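Local coordinates for kappa-carrageenase (Zobellia galactanivorans, PDB 5OCR), which probably hydrolyses kappa-carrageenan, a sulfated red-algal galactan, through the glycoside hydrolase family 16 domain that makes up this piece of a longer protein, at residues D159-L164 with L187-A192. Sequence-based numbering, arbitrary orientation.
Sequences DMDLNL and LNKWRA
M160 and W190 face each other as an antiparallel hydrogen-bonded pair: M160 N donates to W190 O at 2.8 Å, and W190 N returns a bond to M160 O at 3.0 Å. L162 N adds a third backbone bond, to N188 O. Where the strand pairing gives way to loop, two asparagine side chains continue it. N188 ND2 reaches L162 O at 3.0 Å with that oxygen close to the plane of its amide, while N163 OD1 accepts N188 N in a nearly linear C=O...N approach.

Two salt bridges lie on the face of D159, D161, K189 and R191. K189 runs alongside D161, extended until it turns at its last torsion (chi4 -75°), which brings NZ to the syn side of D161 OD1, somewhat out of the carboxylate plane, at 2.9 Å; D148 and D155 also bind NZ, so the ammonium probably offsets several acids. D161 OD2 takes Q146 NE2. R191 NH1 meets D159 OD1 at 2.8 Å through a weak, bent hydrogen bond, the carboxylate and guanidinium planes 56° apart, while R191 NH2 forms a salt bridge with D156.

On the face of M160 and W190 the contact is apolar. M160 SD lies 3.7 Å from W190 CE3 in an edge-on Met-aromatic contact. Beside that pair, A192 CB touches M160 CE and L162 CD1 packs on W190 CB.

Within the GH16 beta-jellyroll, strand 159-170 is flanked here by short strand 189-191 and by strand 134-144, whose V142 and L144 M160 touches; L162 and W190 also pack on V221 of strand 219-225, beside strand 211-216.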
ATOM      1  N   ASP A 159      -5.498  -0.309 -14.773  1.00 20.78           N
ATOM      2  CA  ASP A 159      -4.035  -0.374 -14.569  1.00 20.30           C
ATOM      3  C   ASP A 159      -3.716  -0.393 -13.067  1.00 20.08           C
ATOM      4  O   ASP A 159      -4.294   0.386 -12.299  1.00 21.11           O
ATOM      5  CB  ASP A 159      -3.366   0.850 -15.203  1.00 22.00           C
ATOM      6  CG  ASP A 159      -3.595   0.876 -16.754  1.00 22.76           C
ATOM      7  OD1 ASP A 159      -3.331  -0.142 -17.424  1.00 24.65           O
ATOM      8  OD2 ASP A 159      -4.034   1.916 -17.316  1.00 25.52           O
ATOM      9  N   MET A 160      -2.721  -1.214 -12.716  1.00 19.51           N
ATOM     10  CA  MET A 160      -2.186  -1.142 -11.339  1.00 19.69           C
ATOM     11  C   MET A 160      -0.691  -1.085 -11.293  1.00 19.80           C
ATOM     12  O   MET A 160      -0.008  -1.407 -12.258  1.00 18.94           O
ATOM     13  CB  MET A 160      -2.756  -2.281 -10.469  1.00 20.38           C
ATOM     14  CG  MET A 160      -2.217  -3.622 -10.925  1.00 19.94           C
ATOM     15  SD  MET A 160      -3.265  -4.963 -10.225  1.00 22.94           S
ATOM     16  CE  MET A 160      -4.888  -4.746 -10.915  1.00 21.25           C
ATOM     17  N   ASP A 161      -0.188  -0.640 -10.146  1.00 19.05           N
ATOM     18  CA  ASP A 161       1.255  -0.481  -9.976  1.00 19.66           C
ATOM     19  C   ASP A 161       1.714  -1.358  -8.841  1.00 18.12           C
ATOM     20  O   ASP A 161       0.988  -1.563  -7.865  1.00 18.35           O
ATOM     21  CB  ASP A 161       1.523   0.958  -9.578  1.00 21.50           C
ATOM     22  CG  ASP A 161       1.035   1.934 -10.667  1.00 23.57           C
ATOM     23  OD1 ASP A 161       1.482   1.738 -11.810  1.00 24.51           O
ATOM     24  OD2 ASP A 161       0.160   2.811 -10.407  1.00 25.89           O
ATOM     25  N   LEU A 162       2.915  -1.901  -9.002  1.00 18.14           N
ATOM     26  CA  LEU A 162       3.434  -2.901  -8.106  1.00 17.00           C
ATOM     27  C   LEU A 162       4.902  -2.529  -7.875  1.00 17.84           C
ATOM     28  O   LEU A 162       5.784  -3.329  -8.114  1.00 19.04           O
ATOM     29  CB  LEU A 162       3.237  -4.357  -8.594  1.00 16.99           C
ATOM     30  CG  LEU A 162       1.840  -4.682  -9.171  1.00 17.11           C
ATOM     31  CD1 LEU A 162       1.808  -4.488 -10.703  1.00 18.00           C
ATOM     32  CD2 LEU A 162       1.602  -6.161  -8.919  1.00 18.00           C
ATOM     33  N   ASN A 163       5.187  -1.366  -7.269  1.00 17.57           N
ATOM     34  CA  ASN A 163       6.539  -0.785  -7.353  1.00 17.14           C
ATOM     35  C   ASN A 163       7.411  -0.983  -6.126  1.00 17.27           C
ATOM     36  O   ASN A 163       6.874  -1.332  -5.099  1.00 17.96           O
ATOM     37  CB  ASN A 163       6.381   0.741  -7.462  1.00 17.83           C
ATOM     38  CG  ASN A 163       5.757   1.112  -8.779  1.00 19.10           C
ATOM     39  OD1 ASN A 163       5.926   0.398  -9.760  1.00 20.08           O
ATOM     40  ND2 ASN A 163       5.148   2.257  -8.850  1.00 19.70           N
ATOM     41  N   LEU A 164       8.726  -0.886  -6.319  1.00 16.49           N
ATOM     42  CA  LEU A 164       9.650  -0.875  -5.183  1.00 16.75           C
ATOM     43  C   LEU A 164      10.188   0.528  -4.939  1.00 17.45           C
ATOM     44  O   LEU A 164      10.417   1.277  -5.886  1.00 17.48           O
ATOM     45  CB  LEU A 164      10.895  -1.678  -5.525  1.00 16.44           C
ATOM     46  CG  LEU A 164      10.583  -3.170  -5.745  1.00 17.19           C
ATOM     47  CD1 LEU A 164      11.755  -3.902  -6.425  1.00 17.74           C
ATOM     48  CD2 LEU A 164      10.074  -3.871  -4.523  1.00 17.72           C
ATOM     49  N   LEU A 187      10.132  -0.499 -11.181  1.00 18.95           N
ATOM     50  CA  LEU A 187       8.745  -0.140 -11.606  1.00 19.21           C
ATOM     51  C   LEU A 187       8.080  -1.369 -12.182  1.00 19.47           C
ATOM     52  O   LEU A 187       8.594  -1.935 -13.170  1.00 19.81           O
ATOM     53  CB  LEU A 187       8.798   0.990 -12.675  1.00 20.95           C
ATOM     54  CG  LEU A 187       7.447   1.594 -13.086  1.00 21.35           C
ATOM     55  CD1 LEU A 187       7.553   3.127 -13.247  1.00 24.25           C
ATOM     56  CD2 LEU A 187       6.941   0.990 -14.432  1.00 22.82           C
ATOM     57  N   ASN A 188       6.866  -1.683 -11.687  1.00 19.22           N
ATOM     58  CA  ASN A 188       6.047  -2.668 -12.342  1.00 19.80           C
ATOM     59  C   ASN A 188       4.652  -2.120 -12.588  1.00 19.28           C
ATOM     60  O   ASN A 188       4.036  -1.553 -11.704  1.00 19.43           O
ATOM     61  CB  ASN A 188       5.889  -3.897 -11.415  1.00 20.56           C
ATOM     62  CG  ASN A 188       7.160  -4.647 -11.252  1.00 21.38           C
ATOM     63  OD1 ASN A 188       7.827  -5.025 -12.217  1.00 20.50           O
ATOM     64  ND2 ASN A 188       7.551  -4.830 -10.006  1.00 19.92           N
ATOM     65  N   LYS A 189       4.113  -2.356 -13.780  1.00 19.36           N
ATOM     66  CA  LYS A 189       2.733  -1.970 -14.109  1.00 19.85           C
ATOM     67  C   LYS A 189       2.074  -3.250 -14.640  1.00 20.96           C
ATOM     68  O   LYS A 189       2.747  -4.111 -15.296  1.00 20.94           O
ATOM     69  CB  LYS A 189       2.773  -0.884 -15.199  1.00 21.99           C
ATOM     70  CG  LYS A 189       3.151   0.472 -14.586  1.00 22.74           C
ATOM     71  CD  LYS A 189       3.017   1.612 -15.598  1.00 26.40           C
ATOM     72  CE  LYS A 189       3.242   2.978 -14.947  1.00 24.07           C
ATOM     73  NZ  LYS A 189       2.048   3.394 -14.118  1.00 24.77           N
ATOM     74  N   TRP A 190       0.801  -3.447 -14.305  1.00 20.16           N
ATOM     75  CA  TRP A 190       0.042  -4.549 -14.913  1.00 20.10           C
ATOM     76  C   TRP A 190      -1.343  -4.093 -15.174  1.00 19.19           C
ATOM     77  O   TRP A 190      -1.922  -3.396 -14.355  1.00 19.39           O
ATOM     78  CB  TRP A 190       0.039  -5.769 -13.986  1.00 21.10           C
ATOM     79  CG  TRP A 190      -0.638  -6.980 -14.563  1.00 21.60           C
ATOM     80  CD1 TRP A 190      -0.178  -7.875 -15.521  1.00 22.30           C
ATOM     81  CD2 TRP A 190      -1.950  -7.472 -14.199  1.00 21.62           C
ATOM     82  NE1 TRP A 190      -1.128  -8.876 -15.743  1.00 24.07           N
ATOM     83  CE2 TRP A 190      -2.194  -8.689 -15.009  1.00 23.11           C
ATOM     84  CE3 TRP A 190      -2.910  -7.078 -13.245  1.00 21.62           C
ATOM     85  CZ2 TRP A 190      -3.371  -9.430 -14.889  1.00 23.83           C
ATOM     86  CZ3 TRP A 190      -4.070  -7.853 -13.133  1.00 22.31           C
ATOM     87  CH2 TRP A 190      -4.270  -9.006 -13.920  1.00 22.24           C
ATOM     88  N   ARG A 191      -1.900  -4.439 -16.357  1.00 18.69           N
ATOM     89  CA  ARG A 191      -3.274  -4.164 -16.705  1.00 18.95           C
ATOM     90  C   ARG A 191      -4.206  -5.354 -16.544  1.00 19.25           C
ATOM     91  O   ARG A 191      -3.972  -6.470 -17.152  1.00 19.46           O
ATOM     92  CB  ARG A 191      -3.354  -3.556 -18.147  1.00 19.39           C
ATOM     93  CG  ARG A 191      -4.771  -3.088 -18.395  1.00 19.80           C
ATOM     94  CD  ARG A 191      -4.775  -2.508 -19.888  1.00 20.31           C
ATOM     95  NE  ARG A 191      -6.107  -1.931 -20.158  1.00 21.34           N
ATOM     96  CZ  ARG A 191      -6.511  -0.713 -19.745  1.00 22.42           C
ATOM     97  NH1 ARG A 191      -5.655   0.045 -19.016  1.00 22.21           N
ATOM     98  NH2 ARG A 191      -7.767  -0.259 -19.994  1.00 22.23           N
ATOM     99  N   ALA A 192      -5.273  -5.188 -15.720  1.00 19.33           N
ATOM    100  CA  ALA A 192      -6.171  -6.315 -15.386  1.00 19.31           C
ATOM    101  C   ALA A 192      -7.245  -6.421 -16.483  1.00 21.01           C
ATOM    102  O   ALA A 192      -7.558  -5.387 -17.133  1.00 20.58           O
ATOM    103  CB  ALA A 192      -6.834  -6.008 -14.020  1.00 20.30           C
TER